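Local coordinates for protein sialyltransferase 0160 (PDB 4R84) that transfers sialic acid from the sugar nucleotide CMP-Neu5Ac to an acceptor glycan, as a GT-B-type glycosyltransferase, at residues Y240-Q245 and G279-W284. Numbering follows the deposited sequence.
Sequences YVSLYQ and GNRYNW
Ser242 and Leu243, neighbours on one turn of helix 237-246, receive the ends of Arg281 and Tyr282; only side chains meet, with the backbones well apart. Arg281 has CG anti to the backbone N (chi1 -178°); the extended run carries CD toward the helix, and a bend at chi3 (-59°) swings the guanidinium to the side of Ser242 and a water. Its NH1 comes within 3.7 Å of Ser242 CB. The water links the pair, accepting a hydrogen bond from Arg281 NH1 at 2.9 Å and lying 2.6 Å from Ser242 OG. That hydroxyl stands beside its own backbone N (chi1 -64°), where it also bonds Ser238 O one turn earlier in the helix. The side chain of Ser242 is about 10 Å from the bound CMP-3-fluoro-Neu5Ac.

The second pair meets by van der Waals packing. Both methyls of Leu243 touch the phenol end of Tyr282, CD1 at 3.9 Å from the hydroxyl oxygen OH and CD2 at 4.1 Å from the ring carbon CE2, the side chains running aslant. Within the loop, Arg281 CG sits 3.8 Å above the centre of one face of the Tyr282 ring. Behind them, Trp284 NE1 donates to Asn280 O (2.9 Å), tying the turn back on itself.

Strands 225-233 and 290-294 are parallel neighbours in the large mixed sheet of this GT-B enzyme, and the contact lies in the helix-and-loop connection between them. Phe294 of strand 290-294 packs against both Leu243 and Tyr282, while Trp284 rests on helix 252-267.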
ATOM      1  N   TYR A 240       7.440  14.390  -0.514  1.00 20.61           N
ATOM      2  CA  TYR A 240       7.278  15.563  -1.380  1.00 20.09           C
ATOM      3  C   TYR A 240       8.134  16.718  -0.888  1.00 24.55           C
ATOM      4  O   TYR A 240       8.744  17.410  -1.687  1.00 21.70           O
ATOM      5  CB  TYR A 240       5.778  15.935  -1.476  1.00 22.14           C
ATOM      6  CG  TYR A 240       5.105  14.806  -2.211  1.00 22.37           C
ATOM      7  CD1 TYR A 240       4.767  13.628  -1.544  1.00 24.26           C
ATOM      8  CD2 TYR A 240       4.916  14.858  -3.594  1.00 22.21           C
ATOM      9  CE1 TYR A 240       4.235  12.546  -2.222  1.00 24.08           C
ATOM     10  CE2 TYR A 240       4.367  13.787  -4.276  1.00 24.95           C
ATOM     11  CZ  TYR A 240       4.032  12.630  -3.587  1.00 22.99           C
ATOM     12  OH  TYR A 240       3.504  11.536  -4.243  1.00 21.80           O
ATOM     13  N   VAL A 241       8.219  16.880   0.429  1.00 22.45           N
ATOM     14  CA  VAL A 241       9.132  17.848   1.011  1.00 24.35           C
ATOM     15  C   VAL A 241      10.570  17.503   0.629  1.00 19.71           C
ATOM     16  O   VAL A 241      11.364  18.390   0.311  1.00 24.61           O
ATOM     17  CB  VAL A 241       8.993  17.914   2.547  1.00 23.33           C
ATOM     18  CG1 VAL A 241      10.104  18.767   3.147  1.00 28.96           C
ATOM     19  CG2 VAL A 241       7.634  18.495   2.926  1.00 26.33           C
ATOM     20  N   SER A 242      10.904  16.211   0.643  1.00 20.75           N
ATOM     21  CA  SER A 242      12.256  15.793   0.289  1.00 19.89           C
ATOM     22  C   SER A 242      12.555  16.076  -1.174  1.00 19.75           C
ATOM     23  O   SER A 242      13.656  16.501  -1.516  1.00 24.07           O
ATOM     24  CB  SER A 242      12.461  14.293   0.571  1.00 24.16           C
ATOM     25  OG  SER A 242      12.338  14.037   1.960  1.00 30.11           O
ATOM     26  N   LEU A 243      11.576  15.823  -2.034  1.00 20.46           N
ATOM     27  CA  LEU A 243      11.706  16.112  -3.457  1.00 17.69           C
ATOM     28  C   LEU A 243      11.844  17.620  -3.684  1.00 22.96           C
ATOM     29  O   LEU A 243      12.675  18.065  -4.474  1.00 26.51           O
ATOM     30  CB  LEU A 243      10.507  15.546  -4.231  1.00 17.97           C
ATOM     31  CG  LEU A 243      10.592  14.034  -4.541  1.00 21.93           C
ATOM     32  CD1 LEU A 243       9.248  13.518  -5.021  1.00 23.45           C
ATOM     33  CD2 LEU A 243      11.684  13.764  -5.569  1.00 20.15           C
ATOM     34  N   TYR A 244      11.037  18.397  -2.971  1.00 21.83           N
ATOM     35  CA  TYR A 244      11.108  19.851  -3.054  1.00 22.11           C
ATOM     36  C   TYR A 244      12.504  20.368  -2.708  1.00 24.85           C
ATOM     37  O   TYR A 244      13.055  21.225  -3.403  1.00 29.99           O
ATOM     38  CB  TYR A 244      10.078  20.472  -2.119  1.00 19.47           C
ATOM     39  CG  TYR A 244      10.130  21.975  -2.072  1.00 22.93           C
ATOM     40  CD1 TYR A 244       9.429  22.738  -2.990  1.00 27.75           C
ATOM     41  CD2 TYR A 244      10.885  22.635  -1.105  1.00 24.78           C
ATOM     42  CE1 TYR A 244       9.482  24.134  -2.956  1.00 27.59           C
ATOM     43  CE2 TYR A 244      10.938  24.010  -1.063  1.00 31.85           C
ATOM     44  CZ  TYR A 244      10.232  24.753  -1.986  1.00 35.97           C
ATOM     45  OH  TYR A 244      10.291  26.127  -1.931  1.00 42.73           O
ATOM     46  N   GLN A 245      13.073  19.841  -1.627  1.00 23.87           N
ATOM     47  CA  GLN A 245      14.364  20.299  -1.150  1.00 22.35           C
ATOM     48  C   GLN A 245      15.500  19.859  -2.061  1.00 26.70           C
ATOM     49  O   GLN A 245      16.587  20.433  -2.024  1.00 29.52           O
ATOM     50  CB  GLN A 245      14.595  19.800   0.280  1.00 27.60           C
ATOM     51  CG  GLN A 245      13.713  20.496   1.313  1.00 35.91           C
ATOM     52  CD  GLN A 245      13.757  19.841   2.688  1.00 44.77           C
ATOM     53  OE1 GLN A 245      14.004  18.642   2.818  1.00 42.56           O
ATOM     54  NE2 GLN A 245      13.526  20.638   3.724  1.00 53.01           N
ATOM     55  N   GLY A 279      19.723   8.709  -3.994  1.00 26.82           N
ATOM     56  CA  GLY A 279      20.350   7.562  -4.618  1.00 30.95           C
ATOM     57  C   GLY A 279      20.025   6.240  -3.963  1.00 26.94           C
ATOM     58  O   GLY A 279      20.194   5.186  -4.584  1.00 27.34           O
ATOM     59  N   ASN A 280      19.559   6.259  -2.719  1.00 23.10           N
ATOM     60  CA  ASN A 280      19.188   4.983  -2.104  1.00 22.49           C
ATOM     61  C   ASN A 280      17.688   4.788  -2.137  1.00 21.19           C
ATOM     62  O   ASN A 280      17.174   3.818  -1.586  1.00 22.50           O
ATOM     63  CB  ASN A 280      19.731   4.871  -0.665  1.00 27.19           C
ATOM     64  CG  ASN A 280      19.075   5.832   0.318  1.00 29.83           C
ATOM     65  OD1 ASN A 280      17.895   6.161   0.221  1.00 23.32           O
ATOM     66  ND2 ASN A 280      19.844   6.250   1.311  1.00 37.56           N
ATOM     67  N   ARG A 281      16.995   5.720  -2.789  1.00 23.78           N
ATOM     68  CA  ARG A 281      15.537   5.738  -2.789  1.00 22.48           C
ATOM     69  C   ARG A 281      14.963   5.478  -4.185  1.00 21.26           C
ATOM     70  O   ARG A 281      14.048   4.674  -4.349  1.00 23.16           O
ATOM     71  CB  ARG A 281      15.036   7.100  -2.260  1.00 22.67           C
ATOM     72  CG  ARG A 281      13.520   7.229  -2.164  1.00 21.85           C
ATOM     73  CD  ARG A 281      13.083   8.572  -1.550  1.00 22.51           C
ATOM     74  NE  ARG A 281      13.621   8.770  -0.204  1.00 21.87           N
ATOM     75  CZ  ARG A 281      13.211   9.716   0.643  1.00 30.95           C
ATOM     76  NH1 ARG A 281      12.250  10.569   0.298  1.00 26.51           N
ATOM     77  NH2 ARG A 281      13.759   9.808   1.846  1.00 29.18           N
ATOM     78  N   TYR A 282      15.499   6.171  -5.184  1.00 20.13           N
ATOM     79  CA  TYR A 282      14.898   6.148  -6.512  1.00 18.78           C
ATOM     80  C   TYR A 282      15.771   5.458  -7.556  1.00 17.60           C
ATOM     81  O   TYR A 282      15.675   5.747  -8.748  1.00 22.20           O
ATOM     82  CB  TYR A 282      14.557   7.573  -6.972  1.00 20.61           C
ATOM     83  CG  TYR A 282      13.393   8.168  -6.218  1.00 20.72           C
ATOM     84  CD1 TYR A 282      12.130   7.593  -6.285  1.00 18.92           C
ATOM     85  CD2 TYR A 282      13.557   9.308  -5.449  1.00 21.75           C
ATOM     86  CE1 TYR A 282      11.062   8.134  -5.592  1.00 23.38           C
ATOM     87  CE2 TYR A 282      12.496   9.862  -4.750  1.00 21.79           C
ATOM     88  CZ  TYR A 282      11.256   9.283  -4.827  1.00 19.09           C
ATOM     89  OH  TYR A 282      10.209   9.835  -4.133  1.00 22.79           O
ATOM     90  N   ASN A 283      16.611   4.532  -7.106  1.00 20.96           N
ATOM     91  CA  ASN A 283      17.399   3.700  -8.022  1.00 17.07           C
ATOM     92  C   ASN A 283      17.005   2.225  -8.014  1.00 19.44           C
ATOM     93  O   ASN A 283      17.653   1.408  -8.672  1.00 23.55           O
ATOM     94  CB  ASN A 283      18.881   3.797  -7.688  1.00 23.18           C
ATOM     95  CG  ASN A 283      19.563   4.932  -8.402  1.00 29.81           C
ATOM     96  OD1 ASN A 283      19.142   5.343  -9.489  1.00 29.12           O
ATOM     97  ND2 ASN A 283      20.624   5.451  -7.797  1.00 24.33           N
ATOM     98  N   TRP A 284      15.979   1.868  -7.255  1.00 20.98           N
ATOM     99  CA  TRP A 284      15.636   0.451  -7.124  1.00 16.83           C
ATOM    100  C   TRP A 284      15.148  -0.138  -8.442  1.00 21.43           C
ATOM    101  O   TRP A 284      15.386  -1.316  -8.713  1.00 24.11           O
ATOM    102  CB  TRP A 284      14.610   0.249  -6.018  1.00 19.12           C
ATOM    103  CG  TRP A 284      15.261   0.460  -4.674  1.00 17.15           C
ATOM    104  CD1 TRP A 284      15.395   1.639  -3.999  1.00 23.87           C
ATOM    105  CD2 TRP A 284      15.891  -0.537  -3.868  1.00 16.20           C
ATOM    106  NE1 TRP A 284      16.074   1.433  -2.821  1.00 23.27           N
ATOM    107  CE2 TRP A 284      16.396   0.099  -2.723  1.00 23.46           C
ATOM    108  CE3 TRP A 284      16.093  -1.920  -4.011  1.00 21.55           C
ATOM    109  CZ2 TRP A 284      17.071  -0.592  -1.711  1.00 23.20           C
ATOM    110  CZ3 TRP A 284      16.764  -2.607  -3.011  1.00 25.35           C
ATOM    111  CH2 TRP A 284      17.244  -1.941  -1.874  1.00 28.12           C
TER
HETATM  112  O   HOH W   1      11.423  11.725   2.860  1.00 29.63           O